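Local coordinates for alpha-fucosidase (Bifidobacterium bifidum, PDB 2EAB), which probably releases alpha-1,2-linked L-fucose from glycans by hydrolysis, this chain being the catalytic (family 95 glycoside hydrolase) portion of a longer, probably membrane-attached protein, at residues 732-737 with 780-785; 786-789 with 793-796; 882-885 with 891-894. All blocks are in the same frame, centred on the assembly; numbering follows the deposited sequence.

Interaction 1. Residues 732-737 with 780-785. With EDO (1,2-ethanediol), chain G.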
ATOM      1  N   TRP A 732      -1.449 -14.797  -9.601  1.00  6.80           N
ATOM      2  CA  TRP A 732      -1.069 -15.511 -10.809  1.00  7.03           C
ATOM      3  C   TRP A 732       0.442 -15.485 -11.053  1.00  6.76           C
ATOM      4  O   TRP A 732       0.999 -16.473 -11.519  1.00  6.97           O
ATOM      5  CB  TRP A 732      -1.850 -15.000 -12.013  1.00  7.67           C
ATOM      6  CG  TRP A 732      -3.205 -15.644 -12.148  1.00  7.50           C
ATOM      7  CD1 TRP A 732      -4.406 -15.129 -11.752  1.00  8.27           C
ATOM      8  CD2 TRP A 732      -3.486 -16.931 -12.717  1.00  8.58           C
ATOM      9  NE1 TRP A 732      -5.420 -16.013 -12.046  1.00  8.69           N
ATOM     10  CE2 TRP A 732      -4.885 -17.125 -12.643  1.00  8.82           C
ATOM     11  CE3 TRP A 732      -2.692 -17.935 -13.285  1.00  9.27           C
ATOM     12  CZ2 TRP A 732      -5.510 -18.287 -13.118  1.00  9.81           C
ATOM     13  CZ3 TRP A 732      -3.312 -19.093 -13.756  1.00  9.83           C
ATOM     14  CH2 TRP A 732      -4.709 -19.253 -13.671  1.00  9.74           C
ATOM     15  N   ALA A 733       1.119 -14.391 -10.711  1.00  6.59           N
ATOM     16  CA  ALA A 733       2.576 -14.342 -10.880  1.00  6.79           C
ATOM     17  C   ALA A 733       3.257 -15.466 -10.095  1.00  6.62           C
ATOM     18  O   ALA A 733       4.191 -16.104 -10.589  1.00  6.38           O
ATOM     19  CB  ALA A 733       3.133 -12.993 -10.466  1.00  7.34           C
ATOM     20  N   ARG A 734       2.779 -15.720  -8.880  1.00  6.64           N
ATOM     21  CA  ARG A 734       3.354 -16.749  -8.019  1.00  6.51           C
ATOM     22  C   ARG A 734       3.194 -18.162  -8.584  1.00  6.79           C
ATOM     23  O   ARG A 734       3.932 -19.066  -8.190  1.00  6.62           O
ATOM     24  CB  ARG A 734       2.732 -16.669  -6.620  1.00  6.56           C
ATOM     25  CG  ARG A 734       3.120 -15.414  -5.823  1.00  6.11           C
ATOM     26  CD  ARG A 734       4.588 -15.449  -5.386  1.00  6.60           C
ATOM     27  NE  ARG A 734       4.988 -14.393  -4.448  1.00  6.41           N
ATOM     28  CZ  ARG A 734       4.720 -14.404  -3.143  1.00  6.10           C
ATOM     29  NH1 ARG A 734       3.994 -15.383  -2.615  1.00  6.59           N
ATOM     30  NH2 ARG A 734       5.165 -13.423  -2.366  1.00  6.38           N
ATOM     31  N   THR A 735       2.235 -18.357  -9.490  1.00  6.71           N
ATOM     32  CA  THR A 735       2.025 -19.660 -10.131  1.00  7.35           C
ATOM     33  C   THR A 735       3.057 -19.968 -11.216  1.00  7.57           C
ATOM     34  O   THR A 735       3.159 -21.115 -11.659  1.00  8.04           O
ATOM     35  CB  THR A 735       0.633 -19.786 -10.809  1.00  7.43           C
ATOM     36  OG1 THR A 735       0.601 -18.987 -11.998  1.00  7.80           O
ATOM     37  CG2 THR A 735      -0.497 -19.385  -9.879  1.00  7.82           C
ATOM     38  N   GLY A 736       3.772 -18.946 -11.678  1.00  7.44           N
ATOM     39  CA  GLY A 736       4.688 -19.098 -12.804  1.00  8.07           C
ATOM     40  C   GLY A 736       4.053 -18.894 -14.172  1.00  8.35           C
ATOM     41  O   GLY A 736       4.756 -18.899 -15.186  1.00  8.65           O
ATOM     42  N   ASP A 737       2.733 -18.712 -14.212  1.00  8.34           N
ATOM     43  CA  ASP A 737       2.032 -18.497 -15.480  1.00  8.53           C
ATOM     44  C   ASP A 737       2.098 -17.014 -15.850  1.00  8.39           C
ATOM     45  O   ASP A 737       1.182 -16.238 -15.551  1.00  8.45           O
ATOM     46  CB  ASP A 737       0.582 -18.992 -15.384  1.00  8.74           C
ATOM     47  CG  ASP A 737      -0.173 -18.912 -16.710  1.00  9.20           C
ATOM     48  OD1 ASP A 737       0.321 -18.291 -17.672  1.00  9.71           O
ATOM     49  OD2 ASP A 737      -1.293 -19.467 -16.770  1.00 10.48           O
ATOM     50  N   LEU A 780       9.072 -10.813 -12.691  1.00  7.12           N
ATOM     51  CA  LEU A 780      10.487 -10.750 -13.045  1.00  7.57           C
ATOM     52  C   LEU A 780      11.410 -11.312 -11.973  1.00  6.96           C
ATOM     53  O   LEU A 780      12.541 -11.712 -12.277  1.00  7.18           O
ATOM     54  CB  LEU A 780      10.887  -9.316 -13.389  1.00  8.04           C
ATOM     55  CG  LEU A 780      10.034  -8.635 -14.464  1.00  8.47           C
ATOM     56  CD1 LEU A 780      10.508  -7.210 -14.667  1.00 10.28           C
ATOM     57  CD2 LEU A 780      10.058  -9.406 -15.783  1.00  9.41           C
ATOM     58  N   LEU A 781      10.927 -11.355 -10.733  1.00  6.78           N
ATOM     59  CA  LEU A 781      11.734 -11.769  -9.592  1.00  6.50           C
ATOM     60  C   LEU A 781      10.837 -12.257  -8.471  1.00  6.17           C
ATOM     61  O   LEU A 781       9.918 -11.545  -8.059  1.00  6.39           O
ATOM     62  CB  LEU A 781      12.583 -10.595  -9.088  1.00  6.71           C
ATOM     63  CG  LEU A 781      13.340 -10.820  -7.776  1.00  7.19           C
ATOM     64  CD1 LEU A 781      14.429 -11.877  -7.935  1.00  7.99           C
ATOM     65  CD2 LEU A 781      13.931  -9.524  -7.266  1.00  7.77           C
ATOM     66  N   GLN A 782      11.096 -13.459  -7.975  1.00  6.02           N
ATOM     67  CA  GLN A 782      10.468 -13.919  -6.742  1.00  6.16           C
ATOM     68  C   GLN A 782      11.557 -14.327  -5.770  1.00  6.14           C
ATOM     69  O   GLN A 782      12.655 -14.712  -6.186  1.00  6.53           O
ATOM     70  CB  GLN A 782       9.484 -15.061  -7.012  1.00  6.32           C
ATOM     71  CG  GLN A 782       8.168 -14.549  -7.592  1.00  6.18           C
ATOM     72  CD  GLN A 782       7.299 -15.619  -8.226  1.00  6.30           C
ATOM     73  OE1 GLN A 782       7.277 -16.769  -7.784  1.00  6.43           O
ATOM     74  NE2 GLN A 782       6.560 -15.235  -9.264  1.00  6.79           N
ATOM     75  N   SER A 783      11.268 -14.239  -4.476  1.00  5.95           N
ATOM     76  CA  SER A 783      12.266 -14.596  -3.477  1.00  6.17           C
ATOM     77  C   SER A 783      11.653 -15.107  -2.177  1.00  5.95           C
ATOM     78  O   SER A 783      12.301 -15.074  -1.134  1.00  6.27           O
ATOM     79  CB  SER A 783      13.223 -13.424  -3.213  1.00  6.26           C
ATOM     80  OG  SER A 783      12.553 -12.297  -2.669  1.00  6.58           O
ATOM     81  N   ASN A 784      10.417 -15.595  -2.253  1.00  6.20           N
ATOM     82  CA  ASN A 784       9.675 -16.004  -1.061  1.00  6.42           C
ATOM     83  C   ASN A 784       9.651 -17.502  -0.807  1.00  6.22           C
ATOM     84  O   ASN A 784       9.184 -17.935   0.250  1.00  6.51           O
ATOM     85  CB  ASN A 784       8.224 -15.538  -1.158  1.00  6.34           C
ATOM     86  CG  ASN A 784       7.448 -16.303  -2.212  1.00  7.19           C
ATOM     87  OD1 ASN A 784       7.755 -16.206  -3.397  1.00  7.74           O
ATOM     88  ND2 ASN A 784       6.460 -17.079  -1.790  1.00  7.76           N
ATOM     89  N   SER A 785      10.108 -18.301  -1.763  1.00  6.53           N
ATOM     90  CA  SER A 785       9.925 -19.741  -1.636  1.00  6.85           C
ATOM     91  C   SER A 785      11.120 -20.441  -1.001  1.00  6.78           C
ATOM     92  O   SER A 785      12.156 -19.824  -0.755  1.00  7.16           O
ATOM     93  CB  SER A 785       9.573 -20.362  -2.982  1.00  6.97           C
ATOM     94  OG  SER A 785       9.076 -21.671  -2.796  1.00  7.39           O
TER
HETATM   95  C1  EDO G4807       5.169 -10.442  -2.094  1.00 42.74           C
HETATM   96  O1  EDO G4807       6.307 -11.230  -2.705  1.00 37.02           O
HETATM   97  C2  EDO G4807       5.679  -8.951  -1.993  1.00 43.60           C
HETATM   98  O2  EDO G4807       6.881  -8.962  -1.184  1.00 37.12           O
HETATM   99  O   HOH W   1       6.557 -18.957  -9.345  1.00  8.92           O

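Interaction 2. Residues 786-789 with 793-796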
ATOM      1  N   THR A 786      10.933 -21.722  -0.704  1.00  6.86           N
ATOM      2  CA  THR A 786      11.981 -22.584  -0.171  1.00  7.10           C
ATOM      3  C   THR A 786      12.151 -23.775  -1.104  1.00  7.14           C
ATOM      4  O   THR A 786      11.181 -24.453  -1.450  1.00  7.40           O
ATOM      5  CB  THR A 786      11.642 -23.047   1.255  1.00  7.64           C
ATOM      6  OG1 THR A 786      11.644 -21.911   2.126  1.00  7.47           O
ATOM      7  CG2 THR A 786      12.652 -24.067   1.767  1.00  8.15           C
ATOM      8  N   PHE A 787      13.393 -23.997  -1.520  1.00  6.75           N
ATOM      9  CA  PHE A 787      13.792 -25.072  -2.425  1.00  7.31           C
ATOM     10  C   PHE A 787      14.324 -26.225  -1.588  1.00  7.19           C
ATOM     11  O   PHE A 787      15.032 -26.009  -0.600  1.00  7.24           O
ATOM     12  CB  PHE A 787      14.899 -24.528  -3.329  1.00  7.72           C
ATOM     13  CG  PHE A 787      15.359 -25.463  -4.422  1.00  7.37           C
ATOM     14  CD1 PHE A 787      14.837 -25.360  -5.705  1.00  8.25           C
ATOM     15  CD2 PHE A 787      16.386 -26.375  -4.189  1.00  8.33           C
ATOM     16  CE1 PHE A 787      15.304 -26.181  -6.727  1.00  9.39           C
ATOM     17  CE2 PHE A 787      16.856 -27.199  -5.206  1.00  8.94           C
ATOM     18  CZ  PHE A 787      16.315 -27.100  -6.474  1.00  9.40           C
ATOM     19  N   THR A 788      13.984 -27.446  -1.985  1.00  7.20           N
ATOM     20  CA  THR A 788      14.518 -28.635  -1.323  1.00  7.56           C
ATOM     21  C   THR A 788      15.185 -29.513  -2.363  1.00  7.29           C
ATOM     22  O   THR A 788      14.517 -30.012  -3.268  1.00  7.64           O
ATOM     23  CB  THR A 788      13.417 -29.439  -0.603  1.00  7.90           C
ATOM     24  OG1 THR A 788      12.722 -28.579   0.304  1.00  8.90           O
ATOM     25  CG2 THR A 788      14.017 -30.605   0.180  1.00  8.87           C
ATOM     26  N   ASP A 789      16.498 -29.699  -2.250  1.00  7.65           N
ATOM     27  CA  ASP A 789      17.180 -30.563  -3.210  1.00  7.87           C
ATOM     28  C   ASP A 789      16.914 -32.034  -2.889  1.00  7.95           C
ATOM     29  O   ASP A 789      16.317 -32.347  -1.862  1.00  7.89           O
ATOM     30  CB  ASP A 789      18.675 -30.213  -3.385  1.00  8.18           C
ATOM     31  CG  ASP A 789      19.543 -30.595  -2.199  1.00  8.68           C
ATOM     32  OD1 ASP A 789      19.168 -31.465  -1.387  1.00  8.01           O
ATOM     33  OD2 ASP A 789      20.641 -30.004  -2.089  1.00 12.88           O
ATOM     34  N   LYS A 793      18.386 -30.968   1.410  1.00  8.92           N
ATOM     35  CA  LYS A 793      18.877 -29.658   1.827  1.00  9.22           C
ATOM     36  C   LYS A 793      17.913 -28.558   1.398  1.00  8.46           C
ATOM     37  O   LYS A 793      17.431 -28.547   0.264  1.00  8.29           O
ATOM     38  CB  LYS A 793      20.276 -29.405   1.269  1.00  9.79           C
ATOM     39  CG  LYS A 793      20.901 -28.070   1.656  1.00 12.93           C
ATOM     40  CD  LYS A 793      21.240 -27.969   3.136  1.00 17.02           C
ATOM     41  CE  LYS A 793      21.943 -26.655   3.452  1.00 18.66           C
ATOM     42  NZ  LYS A 793      21.101 -25.459   3.145  1.00 20.23           N
ATOM     43  N   LYS A 794      17.636 -27.639   2.322  1.00  8.55           N
ATOM     44  CA  LYS A 794      16.698 -26.552   2.072  1.00  9.00           C
ATOM     45  C   LYS A 794      17.398 -25.217   1.846  1.00  8.76           C
ATOM     46  O   LYS A 794      18.401 -24.902   2.498  1.00  9.60           O
ATOM     47  CB  LYS A 794      15.658 -26.467   3.192  1.00  9.90           C
ATOM     48  CG  LYS A 794      14.722 -27.677   3.180  1.00 12.09           C
ATOM     49  CD  LYS A 794      13.617 -27.607   4.208  1.00 14.81           C
ATOM     50  CE  LYS A 794      12.762 -28.869   4.165  1.00 15.76           C
ATOM     51  NZ  LYS A 794      11.898 -28.960   2.951  1.00 16.56           N
ATOM     52  N   TYR A 795      16.866 -24.448   0.901  1.00  7.75           N
ATOM     53  CA  TYR A 795      17.365 -23.111   0.600  1.00  7.79           C
ATOM     54  C   TYR A 795      16.177 -22.172   0.704  1.00  7.19           C
ATOM     55  O   TYR A 795      15.280 -22.181  -0.141  1.00  7.26           O
ATOM     56  CB  TYR A 795      18.032 -23.061  -0.781  1.00  8.41           C
ATOM     57  CG  TYR A 795      19.042 -24.173  -0.971  1.00 10.38           C
ATOM     58  CD1 TYR A 795      20.405 -23.959  -0.778  1.00 12.64           C
ATOM     59  CD2 TYR A 795      18.619 -25.460  -1.315  1.00 11.46           C
ATOM     60  CE1 TYR A 795      21.321 -25.011  -0.933  1.00 12.41           C
ATOM     61  CE2 TYR A 795      19.515 -26.503  -1.470  1.00 12.43           C
ATOM     62  CZ  TYR A 795      20.857 -26.268  -1.283  1.00 11.95           C
ATOM     63  OH  TYR A 795      21.736 -27.311  -1.443  1.00 13.14           O
ATOM     64  N   VAL A 796      16.172 -21.395   1.781  1.00  6.85           N
ATOM     65  CA  VAL A 796      15.041 -20.557   2.141  1.00  6.88           C
ATOM     66  C   VAL A 796      15.181 -19.193   1.481  1.00  6.64           C
ATOM     67  O   VAL A 796      16.260 -18.589   1.508  1.00  7.02           O
ATOM     68  CB  VAL A 796      14.948 -20.412   3.676  1.00  7.06           C
ATOM     69  CG1 VAL A 796      13.815 -19.480   4.074  1.00  7.71           C
ATOM     70  CG2 VAL A 796      14.766 -21.777   4.337  1.00  8.12           C
TER

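Interaction 3. Residues 882-885 with 891-894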
ATOM      1  N   LEU A 882      21.907 -22.364  -8.485  1.00  8.14           N
ATOM      2  CA  LEU A 882      23.318 -22.071  -8.273  1.00  8.84           C
ATOM      3  C   LEU A 882      23.479 -21.555  -6.854  1.00  8.64           C
ATOM      4  O   LEU A 882      22.799 -20.604  -6.454  1.00  8.60           O
ATOM      5  CB  LEU A 882      23.789 -21.004  -9.254  1.00  9.02           C
ATOM      6  CG  LEU A 882      23.984 -21.454 -10.699  1.00 10.34           C
ATOM      7  CD1 LEU A 882      23.939 -20.264 -11.641  1.00 11.77           C
ATOM      8  CD2 LEU A 882      25.299 -22.217 -10.856  1.00 11.93           C
ATOM      9  N   VAL A 883      24.365 -22.185  -6.092  1.00  8.63           N
ATOM     10  CA  VAL A 883      24.573 -21.836  -4.694  1.00  9.00           C
ATOM     11  C   VAL A 883      26.015 -21.401  -4.494  1.00  9.11           C
ATOM     12  O   VAL A 883      26.945 -22.149  -4.814  1.00  9.42           O
ATOM     13  CB  VAL A 883      24.240 -23.025  -3.756  1.00  9.15           C
ATOM     14  CG1 VAL A 883      24.486 -22.656  -2.297  1.00  9.90           C
ATOM     15  CG2 VAL A 883      22.796 -23.475  -3.952  1.00  9.98           C
ATOM     16  N   PHE A 884      26.206 -20.200  -3.959  1.00  8.88           N
ATOM     17  CA  PHE A 884      27.548 -19.663  -3.763  1.00  8.92           C
ATOM     18  C   PHE A 884      27.621 -18.687  -2.608  1.00  8.82           C
ATOM     19  O   PHE A 884      26.628 -18.042  -2.258  1.00  8.71           O
ATOM     20  CB  PHE A 884      28.113 -19.050  -5.058  1.00  8.93           C
ATOM     21  CG  PHE A 884      27.226 -18.011  -5.709  1.00  9.00           C
ATOM     22  CD1 PHE A 884      27.493 -16.652  -5.550  1.00  8.76           C
ATOM     23  CD2 PHE A 884      26.154 -18.388  -6.517  1.00  8.77           C
ATOM     24  CE1 PHE A 884      26.694 -15.687  -6.174  1.00  9.51           C
ATOM     25  CE2 PHE A 884      25.348 -17.431  -7.133  1.00  9.63           C
ATOM     26  CZ  PHE A 884      25.621 -16.082  -6.966  1.00  9.35           C
ATOM     27  N   ASP A 885      28.799 -18.604  -2.000  1.00  8.55           N
ATOM     28  CA  ASP A 885      29.075 -17.600  -0.984  1.00  8.53           C
ATOM     29  C   ASP A 885      29.100 -16.224  -1.613  1.00  8.49           C
ATOM     30  O   ASP A 885      29.469 -16.069  -2.772  1.00  8.53           O
ATOM     31  CB  ASP A 885      30.436 -17.849  -0.332  1.00  8.69           C
ATOM     32  CG  ASP A 885      30.480 -19.130   0.479  1.00  9.42           C
ATOM     33  OD1 ASP A 885      29.416 -19.650   0.879  1.00 11.08           O
ATOM     34  OD2 ASP A 885      31.602 -19.619   0.721  1.00 10.86           O
ATOM     35  N   THR A 891      29.120  -7.446  -6.523  1.00 10.56           N
ATOM     36  CA  THR A 891      28.169  -7.826  -7.558  1.00 10.77           C
ATOM     37  C   THR A 891      28.686  -9.036  -8.336  1.00 11.00           C
ATOM     38  O   THR A 891      29.835  -9.064  -8.799  1.00 11.51           O
ATOM     39  CB  THR A 891      27.856  -6.647  -8.512  1.00 10.82           C
ATOM     40  OG1 THR A 891      27.224  -5.597  -7.773  1.00 10.97           O
ATOM     41  CG2 THR A 891      26.924  -7.076  -9.637  1.00 11.05           C
ATOM     42  N   TYR A 892      27.814 -10.029  -8.467  1.00 10.99           N
ATOM     43  CA  TYR A 892      28.115 -11.277  -9.158  1.00 11.20           C
ATOM     44  C   TYR A 892      27.370 -11.303 -10.473  1.00 11.58           C
ATOM     45  O   TYR A 892      26.190 -10.942 -10.536  1.00 12.37           O
ATOM     46  CB  TYR A 892      27.735 -12.470  -8.273  1.00 11.37           C
ATOM     47  CG  TYR A 892      28.463 -12.404  -6.959  1.00 10.70           C
ATOM     48  CD1 TYR A 892      29.696 -13.033  -6.797  1.00 10.79           C
ATOM     49  CD2 TYR A 892      27.958 -11.653  -5.899  1.00 10.44           C
ATOM     50  CE1 TYR A 892      30.390 -12.942  -5.603  1.00 10.92           C
ATOM     51  CE2 TYR A 892      28.647 -11.552  -4.705  1.00 11.31           C
ATOM     52  CZ  TYR A 892      29.860 -12.202  -4.561  1.00 11.20           C
ATOM     53  OH  TYR A 892      30.543 -12.095  -3.379  1.00 11.68           O
ATOM     54  N   THR A 893      28.071 -11.702 -11.526  1.00 11.58           N
ATOM     55  CA  THR A 893      27.491 -11.737 -12.854  1.00 11.82           C
ATOM     56  C   THR A 893      27.284 -13.186 -13.283  1.00 11.51           C
ATOM     57  O   THR A 893      28.215 -14.000 -13.235  1.00 11.76           O
ATOM     58  CB  THR A 893      28.366 -10.965 -13.867  1.00 12.07           C
ATOM     59  OG1 THR A 893      28.593  -9.635 -13.384  1.00 13.35           O
ATOM     60  CG2 THR A 893      27.692 -10.886 -15.225  1.00 13.22           C
ATOM     61  N   ILE A 894      26.056 -13.496 -13.685  1.00 10.95           N
ATOM     62  CA  ILE A 894      25.664 -14.854 -14.046  1.00 10.79           C
ATOM     63  C   ILE A 894      25.298 -14.892 -15.520  1.00 10.87           C
ATOM     64  O   ILE A 894      24.426 -14.145 -15.970  1.00 10.87           O
ATOM     65  CB  ILE A 894      24.486 -15.352 -13.175  1.00 10.66           C
ATOM     66  CG1 ILE A 894      24.812 -15.176 -11.685  1.00 10.81           C
ATOM     67  CG2 ILE A 894      24.166 -16.806 -13.492  1.00 10.45           C
ATOM     68  CD1 ILE A 894      23.648 -15.458 -10.750  1.00 10.80           C
TER

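Interaction 1. Residues 732-737 with 780-785
Gln782 and Asn784 meet the C-terminal end of helix 722-734 through Ala733 and Arg734, joining the (alpha/alpha)6-barrel catalytic domain of this family 95 glycoside hydrolase to the short edge strand 781-782 of a mixed sheet and the loop after it. Hydrogen bonding makes the first half. Gln782 NE2 donates to Ala733 O at 2.9 Å, but from above the carbonyl plane, 67° out of it, while Gly736 N reaches the same oxygen from the opposite face; NE2 also bonds Glu778 O.

Stacking makes the second half. The amide of Asn784 lies over one face of the Arg734 guanidinium, planes 19° apart, with Asn784 CG 3.5 Å from Arg734 CZ. The 3.1 Å approach of Arg734 NH1 to Asn784 ND2 pairs two donors and is no hydrogen bond. A bend at chi2 (-70°) swings the arginine chain toward Asn784, and Glu778 (salt bridge), Pro688 O and Gly689 O fix the guanidinium's rotation. A methionine in place of Arg734 would probably leave Glu778 without this charged mate and the Asn784 amide without its flat partner.

Asn784 lies about 4 Å, side chain to side chain, from Asp690, which binds calcium in a crystal structure of this protein, though none is bound here. One water donates to Gln782 OE1 at 2.8 Å and to Arg734 O at 2.9 Å.

Interaction 2. Residues 786-789 with 793-796
Lys794 NZ donates to Thr788 OG1 at 2.8 Å, bridging the two strands of a beta hairpin, 786-788 and 794-796; the lysine runs extended beside Thr788 and turns at chi4 to bring its NZ there.

Within the hairpin, Phe787 and Tyr795 form the antiparallel hydrogen-bonded pair: Phe787 N donates to Tyr795 O at 3.0 Å, and Tyr795 N to Phe787 O at 2.8 Å. Thr786 with Val796 and Thr788 with Lys794 are the flanking non-hydrogen-bonded pairs. The strand directions, 168° apart, confirm the antiparallel run.

Side chains divide between the two faces. Phe787 and Tyr795 lie side by side, CD2 to CD2 at 3.8 Å, on the buried face, against Val873 and Leu881 of neighbouring strands. Thr786, Thr788, Lys794 and Val796 occupy the other; Thr786 is about 5 Å, side chain to side chain, from Asp690, part of a calcium site that is unoccupied here.

Near the turn, the Lys793 amide and the Tyr795 hydroxyl hold the carboxylate of Asp789. Chi1 of 72° sets this carboxyl group between its own backbone N and carbonyl carbon, from where it can reach back to Lys793. Its own backbone N adds a bond to Lys793 O, completing a two-way link between these residues. Lys793 N donates to Asp789 OD1 at 2.9 Å, from above the carboxylate plane and 50° out of it. Tyr795 OH also comes from above that plane, donating to Asp789 OD2 at 3.0 Å, whereas OD2 lies at the edge of the Tyr795 ring, in its plane.

Interaction 3. Residues 882-885 with 891-894
Chi1 of 54° holds the Phe884 ring between its backbone N and carbonyl carbon, and chi1 of -58° sets the Tyr892 ring beside its own N; from these positions the two side chains, coming from facing strands, overlap alongside one another. Their meeting is a face-to-face packing of two beta sheets in the C-terminal domain: the short strand segments 882-884 and 891-894 approach no closer than 11.4 Å between axes, too far for backbone pairing, so the contact is made mainly by side chains.

Phe884 CE1 comes over one face of the Tyr892 ring, 3.8 Å from Tyr892 CG and 4.0 Å from Tyr892 CB. The ring planes stand at 57° with centroids 5.5 Å apart, an oblique pair that is neither a stack nor a T-shape. Phe884 also has Ile894 as a neighbour, its CZ 4.3 Å from Ile894 CD1. Two residues along each strand, Leu882 CD1 touches Ile894 CG2 at 3.9 Å. The two branches of Ile894 thus serve different partners, CD1 for the phenylalanine and CG2 for the leucine. These are apolar contacts between buried residues, while the polar end of Tyr892 is satisfied outside the pair, where OH bonds the backbone N of Thr887 in the connecting loop.

Strand 880-884 is flanked in its mixed sheet by 847-851 and 871-874, and strand 890-896 in its antiparallel sheet by 833-841 and 859-863. Leu839, Val849 and Val861 from three of these strands also pack on Phe884, extending the core of this sandwich around the contact.

Interaction 1 and interaction 3 are buried; interaction 2 is only partly so. Their chemistry differs accordingly: interaction 1 joins the end of a helix to a short strand and the loop after it by amide, water and guanidinium groups, interaction 2 combines backbone pairing with solvent-side lysines, and interaction 3 rests on apolar and aromatic side chains, without a hydrogen bond between its segments. The chain passes directly from 780-785 into the hairpin at 786-789, although the centres of these two contacts are about 16 Å apart. Strands 781-782 and 880-884 belong to one mixed sheet. Interaction 2 reaches that sheet from outside, where Tyr795 CE1 packs 3.7 Å from Val883 CG2, a side chain pointing away from the interior of interaction 3.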